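Local coordinates for protein putative pyridoxal phosphate-dependent transferase (Clostridium difficile, PDB 4DQ6) that binds pyridoxal-5'-phosphate and belongs to the class I and II aminotransferase family of pyridoxal-phosphate-dependent enzymes, its exact role being unassigned, at residues N78-Y81 against R82-W86; R179-T182 against K183-K187; L189-I192 against C193-H196; L252-E255 against K256-K259. All coordinates share one frame; numbering follows the deposited sequence.

Interaction 1: N78-Y81 against R82-W86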
loop_
_atom_site.group_PDB
_atom_site.type_symbol
_atom_site.label_atom_id
_atom_site.label_comp_id
_atom_site.label_asym_id
_atom_site.label_seq_id
_atom_site.Cartn_x
_atom_site.Cartn_y
_atom_site.Cartn_z
ATOM N N ASN A 78 21.121 -9.587 -4.921
ATOM C CA ASN A 78 22.471 -9.576 -4.364
ATOM C C ASN A 78 22.528 -9.804 -2.891
ATOM O O ASN A 78 23.377 -10.522 -2.408
ATOM C CB ASN A 78 23.157 -8.260 -4.751
ATOM C CG ASN A 78 23.399 -8.181 -6.248
ATOM O OD1 ASN A 78 23.414 -9.236 -6.954
ATOM N ND2 ASN A 78 23.571 -6.966 -6.774
ATOM N N TRP A 79 21.594 -9.221 -2.143
ATOM C CA TRP A 79 21.454 -9.557 -0.698
ATOM C C TRP A 79 21.242 -11.013 -0.425
ATOM O O TRP A 79 21.897 -11.632 0.395
ATOM C CB TRP A 79 20.278 -8.771 -0.144
ATOM C CG TRP A 79 20.161 -8.861 1.343
ATOM C CD1 TRP A 79 19.238 -9.588 2.089
ATOM C CD2 TRP A 79 20.894 -8.062 2.328
ATOM N NE1 TRP A 79 19.415 -9.360 3.422
ATOM C CE2 TRP A 79 20.384 -8.419 3.622
ATOM C CE3 TRP A 79 21.940 -7.130 2.254
ATOM C CZ2 TRP A 79 20.893 -7.853 4.801
ATOM C CZ3 TRP A 79 22.394 -6.539 3.420
ATOM C CH2 TRP A 79 21.903 -6.929 4.674
ATOM N N LEU A 80 20.290 -11.623 -1.119
ATOM C CA LEU A 80 19.978 -12.992 -0.816
ATOM C C LEU A 80 21.176 -13.908 -1.126
ATOM O O LEU A 80 21.392 -14.900 -0.418
ATOM C CB LEU A 80 18.758 -13.446 -1.618
ATOM C CG LEU A 80 17.421 -12.785 -1.288
ATOM C CD1 LEU A 80 16.225 -13.358 -2.087
ATOM C CD2 LEU A 80 17.135 -12.699 0.164
ATOM N N TYR A 81 21.915 -13.626 -2.191
ATOM C CA TYR A 81 23.124 -14.394 -2.401
ATOM C C TYR A 81 24.228 -14.143 -1.365
ATOM O O TYR A 81 24.766 -15.085 -0.819
ATOM C CB TYR A 81 23.695 -14.241 -3.826
ATOM C CG TYR A 81 24.816 -15.222 -4.017
ATOM C CD1 TYR A 81 24.556 -16.565 -4.172
ATOM C CD2 TYR A 81 26.126 -14.815 -3.957
ATOM C CE1 TYR A 81 25.577 -17.478 -4.296
ATOM C CE2 TYR A 81 27.151 -15.718 -4.083
ATOM C CZ TYR A 81 26.869 -17.042 -4.253
ATOM O OH TYR A 81 27.898 -17.932 -4.360
ATOM N N ARG A 82 24.508 -12.877 -1.071
ATOM C CA ARG A 82 25.610 -12.516 -0.165
ATOM C C ARG A 82 25.372 -13.046 1.227
ATOM O O ARG A 82 26.265 -13.543 1.881
ATOM C CB ARG A 82 25.658 -11.007 0.089
ATOM C CG ARG A 82 25.857 -10.075 -1.068
ATOM C CD ARG A 82 26.794 -8.964 -0.636
ATOM N NE ARG A 82 26.280 -7.941 0.278
ATOM C CZ ARG A 82 25.272 -7.114 0.025
ATOM N NH1 ARG A 82 24.566 -7.229 -1.079
ATOM N NH2 ARG A 82 24.951 -6.192 0.897
ATOM N N ARG A 83 24.153 -12.839 1.689
ATOM C CA ARG A 83 23.807 -13.134 3.060
ATOM C C ARG A 83 23.383 -14.567 3.302
ATOM O O ARG A 83 23.665 -15.106 4.342
ATOM C CB ARG A 83 22.721 -12.176 3.555
ATOM C CG ARG A 83 23.057 -10.705 3.366
ATOM C CD ARG A 83 24.103 -10.196 4.348
ATOM N NE ARG A 83 23.741 -10.413 5.750
ATOM C CZ ARG A 83 24.545 -10.144 6.769
ATOM N NH1 ARG A 83 25.749 -9.655 6.547
ATOM N NH2 ARG A 83 24.147 -10.350 8.007
ATOM N N HIS A 84 22.685 -15.163 2.338
ATOM C CA HIS A 84 22.074 -16.481 2.578
ATOM C C HIS A 84 22.557 -17.529 1.636
ATOM O O HIS A 84 22.107 -18.680 1.724
ATOM C CB HIS A 84 20.588 -16.396 2.481
ATOM C CG HIS A 84 19.988 -15.339 3.345
ATOM N ND1 HIS A 84 20.228 -15.281 4.672
ATOM C CD2 HIS A 84 19.114 -14.325 3.059
ATOM C CE1 HIS A 84 19.573 -14.229 5.186
ATOM N NE2 HIS A 84 18.899 -13.644 4.196
ATOM N N ASN A 85 23.449 -17.200 0.725
ATOM C CA ASN A 85 23.919 -18.150 -0.287
ATOM C C ASN A 85 22.759 -18.749 -1.081
ATOM O O ASN A 85 22.803 -19.910 -1.490
ATOM C CB ASN A 85 24.733 -19.269 0.369
ATOM C CG ASN A 85 25.804 -19.813 -0.549
ATOM O OD1 ASN A 85 26.457 -19.076 -1.341
ATOM N ND2 ASN A 85 26.035 -21.129 -0.444
ATOM N N TRP A 86 21.776 -17.932 -1.374
ATOM C CA TRP A 86 20.613 -18.348 -2.130
ATOM C C TRP A 86 20.588 -17.530 -3.404
ATOM O O TRP A 86 20.410 -16.292 -3.354
ATOM C CB TRP A 86 19.373 -18.101 -1.298
ATOM C CG TRP A 86 18.125 -18.548 -1.967
ATOM C CD1 TRP A 86 17.978 -19.535 -2.910
ATOM C CD2 TRP A 86 16.802 -18.044 -1.708
ATOM N NE1 TRP A 86 16.655 -19.656 -3.280
ATOM C CE2 TRP A 86 15.903 -18.800 -2.549
ATOM C CE3 TRP A 86 16.290 -17.075 -0.860
ATOM C CZ2 TRP A 86 14.556 -18.510 -2.596
ATOM C CZ3 TRP A 86 14.918 -16.809 -0.915
ATOM C CH2 TRP A 86 14.097 -17.544 -1.726
HETATM O O HOH W 1 27.128 -16.501 -0.476
#
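The indole of Trp-79 carries the aliphatic part of Arg-83 on one face and the guanidinium of Arg-82 at its edge. Arg-83 CG sits 3.6 Å from the centroid of the six-membered ring of Trp-79, a CH-pi contact only 17° off the ring normal. Bends at chi2 and chi3 then carry Arg-83 alongside the indole, its guanidinium 22° from the ring plane. Arg-82 instead crosses Trp-79 at about a right angle, its NH2 3.4 Å from Trp-79 CE3. Further round the helix, Leu-80 CD2 meets the edge of the His-84 ring, and Leu-80 CD1 lies 3.9 Å from Trp-86 CZ3.

Helix 70-84 ends here, with Asn-85 taking positive phi. Leu-80 O accepts from His-84 N and, at 3.2 Å, from Trp-86 N, the two donors arriving from opposite faces of the carbonyl plane. A water donates to both Tyr-81 O and Asn-85 OD1.

Trp-79 NE1 bonds Asp-208. Both arginines form salt bridges with Glu-289; Arg-83 adds Glu-293, and Arg-82 NH2 also hydrogen-bonds Tyr-285 O. Each arginine is thus divided: carbon or guanidinium rim against the indole, and charge spent largely on carboxylates of helix 289-313, which should steady both side chains.

Interaction 2: R179-T182 against K183-K187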
loop_
_atom_site.group_PDB
_atom_site.type_symbol
_atom_site.label_atom_id
_atom_site.label_comp_id
_atom_site.label_asym_id
_atom_site.label_seq_id
_atom_site.Cartn_x
_atom_site.Cartn_y
_atom_site.Cartn_z
ATOM N N ARG A 179 13.032 -19.595 17.187
ATOM C CA ARG A 179 13.715 -20.735 16.510
ATOM C C ARG A 179 14.231 -20.332 15.111
ATOM O O ARG A 179 13.466 -19.827 14.293
ATOM C CB ARG A 179 12.856 -22.008 16.375
ATOM C CG ARG A 179 12.726 -22.888 17.625
ATOM C CD ARG A 179 14.008 -23.411 18.225
ATOM N NE ARG A 179 15.005 -23.778 17.226
ATOM C CZ ARG A 179 15.105 -24.917 16.570
ATOM N NH1 ARG A 179 16.013 -25.073 15.651
ATOM N NH2 ARG A 179 14.235 -25.892 16.821
ATOM N N VAL A 180 15.495 -20.626 14.848
ATOM C CA VAL A 180 16.097 -20.595 13.544
ATOM C C VAL A 180 16.179 -22.079 13.116
ATOM O O VAL A 180 17.013 -22.826 13.611
ATOM C CB VAL A 180 17.472 -19.879 13.591
ATOM C CG1 VAL A 180 18.218 -20.017 12.285
ATOM C CG2 VAL A 180 17.273 -18.394 13.934
ATOM N N TRP A 181 15.263 -22.534 12.278
ATOM C CA TRP A 181 15.221 -23.950 11.948
ATOM C C TRP A 181 16.514 -24.374 11.261
ATOM O O TRP A 181 17.048 -23.649 10.395
ATOM C CB TRP A 181 14.043 -24.217 11.046
ATOM C CG TRP A 181 12.698 -23.769 11.635
ATOM C CD1 TRP A 181 11.878 -22.756 11.159
ATOM C CD2 TRP A 181 12.046 -24.242 12.837
ATOM N NE1 TRP A 181 10.780 -22.624 11.918
ATOM C CE2 TRP A 181 10.836 -23.438 12.991
ATOM C CE3 TRP A 181 12.374 -25.137 13.800
ATOM C CZ2 TRP A 181 9.911 -23.690 14.022
ATOM C CZ3 TRP A 181 11.443 -25.390 14.838
ATOM C CH2 TRP A 181 10.290 -24.615 14.975
ATOM N N THR A 182 17.000 -25.583 11.591
ATOM C CA THR A 182 18.181 -26.099 10.910
ATOM C C THR A 182 17.783 -26.704 9.549
ATOM O O THR A 182 16.598 -26.950 9.271
ATOM C CB THR A 182 18.879 -27.188 11.732
ATOM O OG1 THR A 182 17.980 -28.312 11.792
ATOM C CG2 THR A 182 19.189 -26.706 13.172
ATOM N N LYS A 183 18.760 -26.848 8.683
ATOM C CA LYS A 183 18.510 -27.456 7.373
ATOM C C LYS A 183 17.842 -28.775 7.541
ATOM O O LYS A 183 16.877 -29.070 6.838
ATOM C CB LYS A 183 19.805 -27.580 6.621
ATOM C CG LYS A 183 19.620 -28.243 5.268
ATOM C CD LYS A 183 20.985 -28.617 4.726
ATOM C CE LYS A 183 21.585 -27.404 4.050
ATOM N NZ LYS A 183 20.841 -27.074 2.793
ATOM N N ASP A 184 18.326 -29.590 8.469
ATOM C CA ASP A 184 17.685 -30.894 8.650
ATOM C C ASP A 184 16.242 -30.822 9.158
ATOM O O ASP A 184 15.358 -31.650 8.785
ATOM C CB ASP A 184 18.509 -31.810 9.547
ATOM C CG ASP A 184 19.791 -32.346 8.870
ATOM O OD1 ASP A 184 19.961 -32.205 7.646
ATOM O OD2 ASP A 184 20.596 -32.985 9.606
ATOM N N GLU A 185 15.939 -29.820 9.982
ATOM C CA GLU A 185 14.557 -29.640 10.405
ATOM C C GLU A 185 13.663 -29.217 9.236
ATOM O O GLU A 185 12.523 -29.650 9.101
ATOM C CB GLU A 185 14.427 -28.628 11.543
ATOM C CG GLU A 185 14.895 -29.131 12.878
ATOM C CD GLU A 185 14.936 -28.043 13.937
ATOM O OE1 GLU A 185 15.607 -27.055 13.678
ATOM O OE2 GLU A 185 14.296 -28.222 15.005
ATOM N N LEU A 186 14.196 -28.375 8.371
ATOM C CA LEU A 186 13.461 -27.894 7.213
ATOM C C LEU A 186 13.318 -28.973 6.156
ATOM O O LEU A 186 12.233 -29.128 5.554
ATOM C CB LEU A 186 14.169 -26.691 6.622
ATOM C CG LEU A 186 14.164 -25.462 7.538
ATOM C CD1 LEU A 186 15.162 -24.451 6.994
ATOM C CD2 LEU A 186 12.753 -24.890 7.616
ATOM N N LYS A 187 14.344 -29.801 6.007
ATOM C CA LYS A 187 14.226 -30.960 5.086
ATOM C C LYS A 187 13.138 -31.890 5.518
ATOM O O LYS A 187 12.369 -32.358 4.694
ATOM C CB LYS A 187 15.521 -31.745 5.072
ATOM C CG LYS A 187 16.605 -31.063 4.280
ATOM C CD LYS A 187 17.945 -31.783 4.491
ATOM C CE LYS A 187 18.844 -31.589 3.286
ATOM N NZ LYS A 187 19.702 -32.799 3.129
#
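The backbone runs extended through Arg-179 to Thr-182 and turns helical at Lys-183, with Leu-186 N donating to Thr-182 O as an early bond of helix 183-195. Thr-182 is the N-cap, and with Glu-185 it forms a capping box: Glu-185 N gives its hydrogen to Thr-182 OG1 at 3.1 Å, and Thr-182 N returns a nearly straight bond (176°) to Glu-185 OE1 at 2.9 Å. The threonine hydroxyl can do this because chi1 of 66° places OG1 between the backbone N and the carbonyl carbon.

The same carboxylate is gripped end-on by Arg-179, its NH1 on Glu-185 OE1 at 2.8 Å and its NH2 on Glu-185 OE2 at 3.0 Å. Guanidinium and carboxylate are nearly coplanar, 20° apart, and both oxygens use their syn lone pairs. Glu-185 OE1 keeps its anti lone pair for Thr-182 N, so the cap and the salt bridge share one atom without competing for the same side of it. Arg-179 NE has a second carboxylate partner in Glu-323.

Trp-181 packs against this cluster, with CE3 over one face of the Arg-179 guanidinium and NE1 bonded to the carbonyl of Cys-171, a residue of the pyridoxal-5'-phosphate pocket. On the buried side of the turn, Trp-181 CB rests 3.7 Å from Leu-186 CG.

Interaction 3: L189-I192 against C193-H196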
loop_
_atom_site.group_PDB
_atom_site.type_symbol
_atom_site.label_atom_id
_atom_site.label_comp_id
_atom_site.label_asym_id
_atom_site.label_seq_id
_atom_site.Cartn_x
_atom_site.Cartn_y
_atom_site.Cartn_z
ATOM N N LEU A 189 10.408 -31.276 7.206
ATOM C CA LEU A 189 9.121 -30.640 6.909
ATOM C C LEU A 189 8.840 -30.636 5.417
ATOM O O LEU A 189 7.728 -30.908 4.978
ATOM C CB LEU A 189 9.094 -29.186 7.432
ATOM C CG LEU A 189 7.896 -28.298 7.080
ATOM C CD1 LEU A 189 6.608 -28.959 7.651
ATOM C CD2 LEU A 189 8.262 -26.838 7.539
ATOM N N GLY A 190 9.828 -30.244 4.622
ATOM C CA GLY A 190 9.574 -30.041 3.218
ATOM C C GLY A 190 9.317 -31.377 2.537
ATOM O O GLY A 190 8.582 -31.428 1.577
ATOM N N ASP A 191 9.931 -32.430 3.059
ATOM C CA ASP A 191 9.679 -33.779 2.536
ATOM C C ASP A 191 8.259 -34.200 2.785
ATOM O O ASP A 191 7.614 -34.777 1.896
ATOM C CB ASP A 191 10.633 -34.768 3.188
ATOM C CG ASP A 191 12.001 -34.718 2.592
ATOM O OD1 ASP A 191 12.169 -34.090 1.518
ATOM O OD2 ASP A 191 12.920 -35.346 3.184
ATOM N N ILE A 192 7.761 -33.944 3.984
ATOM C CA ILE A 192 6.357 -34.216 4.283
ATOM C C ILE A 192 5.437 -33.493 3.305
ATOM O O ILE A 192 4.539 -34.042 2.713
ATOM C CB ILE A 192 6.006 -33.830 5.744
ATOM C CG1 ILE A 192 6.714 -34.783 6.720
ATOM C CG2 ILE A 192 4.500 -33.911 5.982
ATOM C CD1 ILE A 192 6.594 -34.362 8.171
ATOM N N CYS A 193 5.706 -32.222 3.085
ATOM C CA CYS A 193 4.808 -31.421 2.276
ATOM C C CYS A 193 4.872 -31.827 0.805
ATOM O O CYS A 193 3.824 -31.947 0.160
ATOM C CB CYS A 193 5.130 -29.949 2.449
ATOM S SG CYS A 193 4.620 -29.282 4.040
ATOM N N LEU A 194 6.074 -32.050 0.290
ATOM C CA LEU A 194 6.227 -32.552 -1.090
ATOM C C LEU A 194 5.419 -33.827 -1.252
ATOM O O LEU A 194 4.713 -34.005 -2.271
ATOM C CB LEU A 194 7.683 -32.899 -1.364
ATOM C CG LEU A 194 8.633 -31.921 -2.030
ATOM C CD1 LEU A 194 10.078 -32.386 -1.897
ATOM C CD2 LEU A 194 8.229 -31.808 -3.504
ATOM N N LYS A 195 5.530 -34.719 -0.266
ATOM C CA LYS A 195 4.916 -36.043 -0.359
ATOM C C LYS A 195 3.409 -35.926 -0.510
ATOM O O LYS A 195 2.780 -36.695 -1.249
ATOM C CB LYS A 195 5.261 -36.875 0.896
ATOM C CG LYS A 195 5.153 -38.377 0.777
ATOM C CD LYS A 195 6.073 -39.044 1.805
ATOM C CE LYS A 195 5.412 -40.181 2.555
ATOM N NZ LYS A 195 5.346 -41.406 1.689
ATOM N N HIS A 196 2.816 -34.969 0.188
ATOM C CA HIS A 196 1.380 -34.826 0.276
ATOM C C HIS A 196 0.851 -33.730 -0.605
ATOM O O HIS A 196 -0.299 -33.369 -0.505
ATOM C CB HIS A 196 0.928 -34.613 1.709
ATOM C CG HIS A 196 1.074 -35.844 2.583
ATOM N ND1 HIS A 196 0.204 -36.895 2.531
ATOM C CD2 HIS A 196 2.052 -36.184 3.515
ATOM C CE1 HIS A 196 0.602 -37.830 3.421
ATOM N NE2 HIS A 196 1.728 -37.379 4.033
#
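Ile-192 and His-196 meet one turn apart, the CG2 methyl of Ile-192 standing 4.2 Å from CD2 of the His-196 imidazole. The same ring carbon, His-196 CD2, approaches Ile-192 O at 3.4 Å, and it does so with the ring edge. With chi1 of -70°, His-196 CG is anti to its own carbonyl carbon, and this turns the imidazole back along the helix. A turn earlier, Leu-189 CD1 touches Cys-193 SG at 4.1 Å, a loose apolar contact, while the sulfur also lies 3.6 Å from Leu-189 O. Leu-194 lays its CB and CG against Gly-190 O on another side of the helix.

Regular backbone bonds set these spacings. Cys-193 N donates to Leu-189 O, Leu-194 N to Gly-190 O at 2.9 Å, Lys-195 N to Asp-191 O, and His-196 N to Ile-192 O at 3.2 Å. The last is less straight, at 141°, as the chain begins to leave helical geometry at His-196.

Beyond the helix, the ring nitrogen next to CD2, His-196 NE2, hydrogen-bonds Glu-159, which should limit the rotation of the imidazole. Ile-192 lies on Tyr-155 and Ile-158 of helix 155-161, and Leu-189 and Cys-193 face Phe-168 of strand 165-171. Leu-194, by contrast, meets Phe-226 of helix 224-228.

Apolar side chains turned to the sheet and a helix closed just before the next strand are features of the beta-alpha-beta unit, formed here by strand 165-171, helix 183-195 and strand 199-203.

Interaction 4: L252-E255 against K256-K259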
loop_
_atom_site.group_PDB
_atom_site.type_symbol
_atom_site.label_atom_id
_atom_site.label_comp_id
_atom_site.label_asym_id
_atom_site.label_seq_id
_atom_site.Cartn_x
_atom_site.Cartn_y
_atom_site.Cartn_z
ATOM N N LEU A 252 8.833 -16.157 -6.194
ATOM C CA LEU A 252 8.005 -17.246 -6.766
ATOM C C LEU A 252 8.756 -17.868 -7.976
ATOM O O LEU A 252 8.665 -17.406 -9.102
ATOM C CB LEU A 252 6.639 -16.710 -7.135
ATOM C CG LEU A 252 5.883 -15.859 -6.153
ATOM C CD1 LEU A 252 6.058 -14.363 -6.482
ATOM C CD2 LEU A 252 4.417 -16.255 -6.147
ATOM N N PRO A 253 9.500 -18.947 -7.703
ATOM C CA PRO A 253 10.272 -19.627 -8.764
ATOM C C PRO A 253 9.415 -20.345 -9.796
ATOM O O PRO A 253 9.907 -20.633 -10.877
ATOM C CB PRO A 253 11.139 -20.622 -7.972
ATOM C CG PRO A 253 11.214 -20.050 -6.599
ATOM C CD PRO A 253 9.844 -19.476 -6.370
ATOM N N ASP A 254 8.176 -20.657 -9.466
ATOM C CA ASP A 254 7.267 -21.296 -10.425
ATOM C C ASP A 254 6.475 -20.216 -11.156
ATOM O O ASP A 254 5.749 -19.429 -10.554
ATOM C CB ASP A 254 6.376 -22.294 -9.688
ATOM C CG ASP A 254 5.442 -23.044 -10.619
ATOM O OD1 ASP A 254 4.932 -22.478 -11.569
ATOM O OD2 ASP A 254 5.208 -24.243 -10.409
ATOM N N GLU A 255 6.633 -20.141 -12.468
ATOM C CA GLU A 255 5.986 -19.074 -13.226
ATOM C C GLU A 255 4.462 -19.058 -13.118
ATOM O O GLU A 255 3.839 -18.021 -13.273
ATOM C CB GLU A 255 6.408 -19.043 -14.691
ATOM C CG GLU A 255 6.167 -20.286 -15.478
ATOM C CD GLU A 255 7.139 -20.324 -16.647
ATOM O OE1 GLU A 255 7.302 -19.250 -17.300
ATOM O OE2 GLU A 255 7.739 -21.404 -16.897
ATOM N N LYS A 256 3.852 -20.204 -12.866
ATOM C CA LYS A 256 2.378 -20.240 -12.705
ATOM C C LYS A 256 1.890 -19.603 -11.417
ATOM O O LYS A 256 0.866 -18.934 -11.416
ATOM C CB LYS A 256 1.837 -21.649 -12.750
ATOM C CG LYS A 256 2.097 -22.346 -14.058
ATOM C CD LYS A 256 1.561 -23.762 -13.996
ATOM C CE LYS A 256 0.035 -23.809 -13.913
ATOM N NZ LYS A 256 -0.480 -25.101 -14.484
ATOM N N ASP A 257 2.655 -19.806 -10.352
ATOM C CA ASP A 257 2.456 -19.050 -9.092
ATOM C C ASP A 257 2.713 -17.562 -9.253
ATOM O O ASP A 257 1.931 -16.726 -8.735
ATOM C CB ASP A 257 3.387 -19.560 -7.992
ATOM C CG ASP A 257 3.105 -20.967 -7.559
ATOM O OD1 ASP A 257 1.958 -21.536 -7.738
ATOM O OD2 ASP A 257 4.045 -21.525 -6.944
ATOM N N TYR A 258 3.803 -17.224 -9.956
ATOM C CA TYR A 258 4.082 -15.830 -10.201
ATOM C C TYR A 258 2.872 -15.168 -10.848
ATOM O O TYR A 258 2.426 -14.078 -10.457
ATOM C CB TYR A 258 5.358 -15.686 -11.031
ATOM C CG TYR A 258 5.751 -14.295 -11.306
ATOM C CD1 TYR A 258 5.092 -13.585 -12.279
ATOM C CD2 TYR A 258 6.792 -13.684 -10.616
ATOM C CE1 TYR A 258 5.429 -12.292 -12.560
ATOM C CE2 TYR A 258 7.103 -12.376 -10.879
ATOM C CZ TYR A 258 6.415 -11.700 -11.850
ATOM O OH TYR A 258 6.698 -10.381 -12.186
ATOM N N LYS A 259 2.363 -15.811 -11.887
ATOM C CA LYS A 259 1.290 -15.208 -12.646
ATOM C C LYS A 259 0.062 -15.027 -11.790
ATOM O O LYS A 259 -0.615 -14.040 -11.895
ATOM C CB LYS A 259 0.914 -16.052 -13.869
ATOM C CG LYS A 259 -0.297 -15.499 -14.596
ATOM C CD LYS A 259 -0.597 -16.236 -15.895
ATOM C CE LYS A 259 -1.249 -15.291 -16.892
ATOM N NZ LYS A 259 -2.622 -14.902 -16.504
HETATM O O HOH W 2 6.615 -20.343 -6.954
#
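With chi1 of -178°, Asp-254 swings its CG away from its own backbone N and alongside its carbonyl carbon, which carries the carboxylate forward to the amide of Lys-256. This is an N-cap: Asp-254 OD1 accepts from Lys-256 N at 2.8 Å, at the start of helix 255-267. The main chain follows with Tyr-258 N to Asp-254 O at 3.0 Å and Lys-259 N to Glu-255 O. The Lys-256 side chain runs beside that of Asp-254, but its ammonium stays distant, with NZ 6.7 Å from Asp-254 OD1; the cap therefore rests on the amide, not on an ion pair.

Leu-252, just after strand 248-251, packs beneath the first turn. Its CD2 lies 3.6 Å from Asp-257 O, and its CB stands 4.2 Å from Tyr-258 CB. Leu-252 and Tyr-258 both lean on Ile-94 of the neighbouring strand, joining the new helix to the sheet.

Two acidic groups sit close, Asp-254 OD2 and Asp-257 OD2 being 4.6 Å apart. A salt bridge from Asp-257 to Lys-199 would be expected to ease their repulsion. Between loop and helix a single water accepts from Asp-254 N at 3.0 Å and donates to Asp-257 OD2 at 2.8 Å.

How the interactions relate
All four contacts show how a helix is begun or ended in one PLP-binding fold. Interactions 2 and 3 belong to the same helix, 183-195, the first at its capped start and the second near its end, with centres 14 Å apart. Interaction 4 caps a different helix, whereas interaction 1 closes helix 70-84. These last two come within about 5 Å at their nearest atoms without touching, and both place side chains on strand 230-234 of the large mixed sheet. Interaction 2 lies near the cofactor without touching it: the Trp-181 side chain is about 10 Å from a bound pyridoxal-5'-phosphate and reaches its pocket through Cys-171. Interactions 2 and 4 are well separated, with centres 25 Å apart.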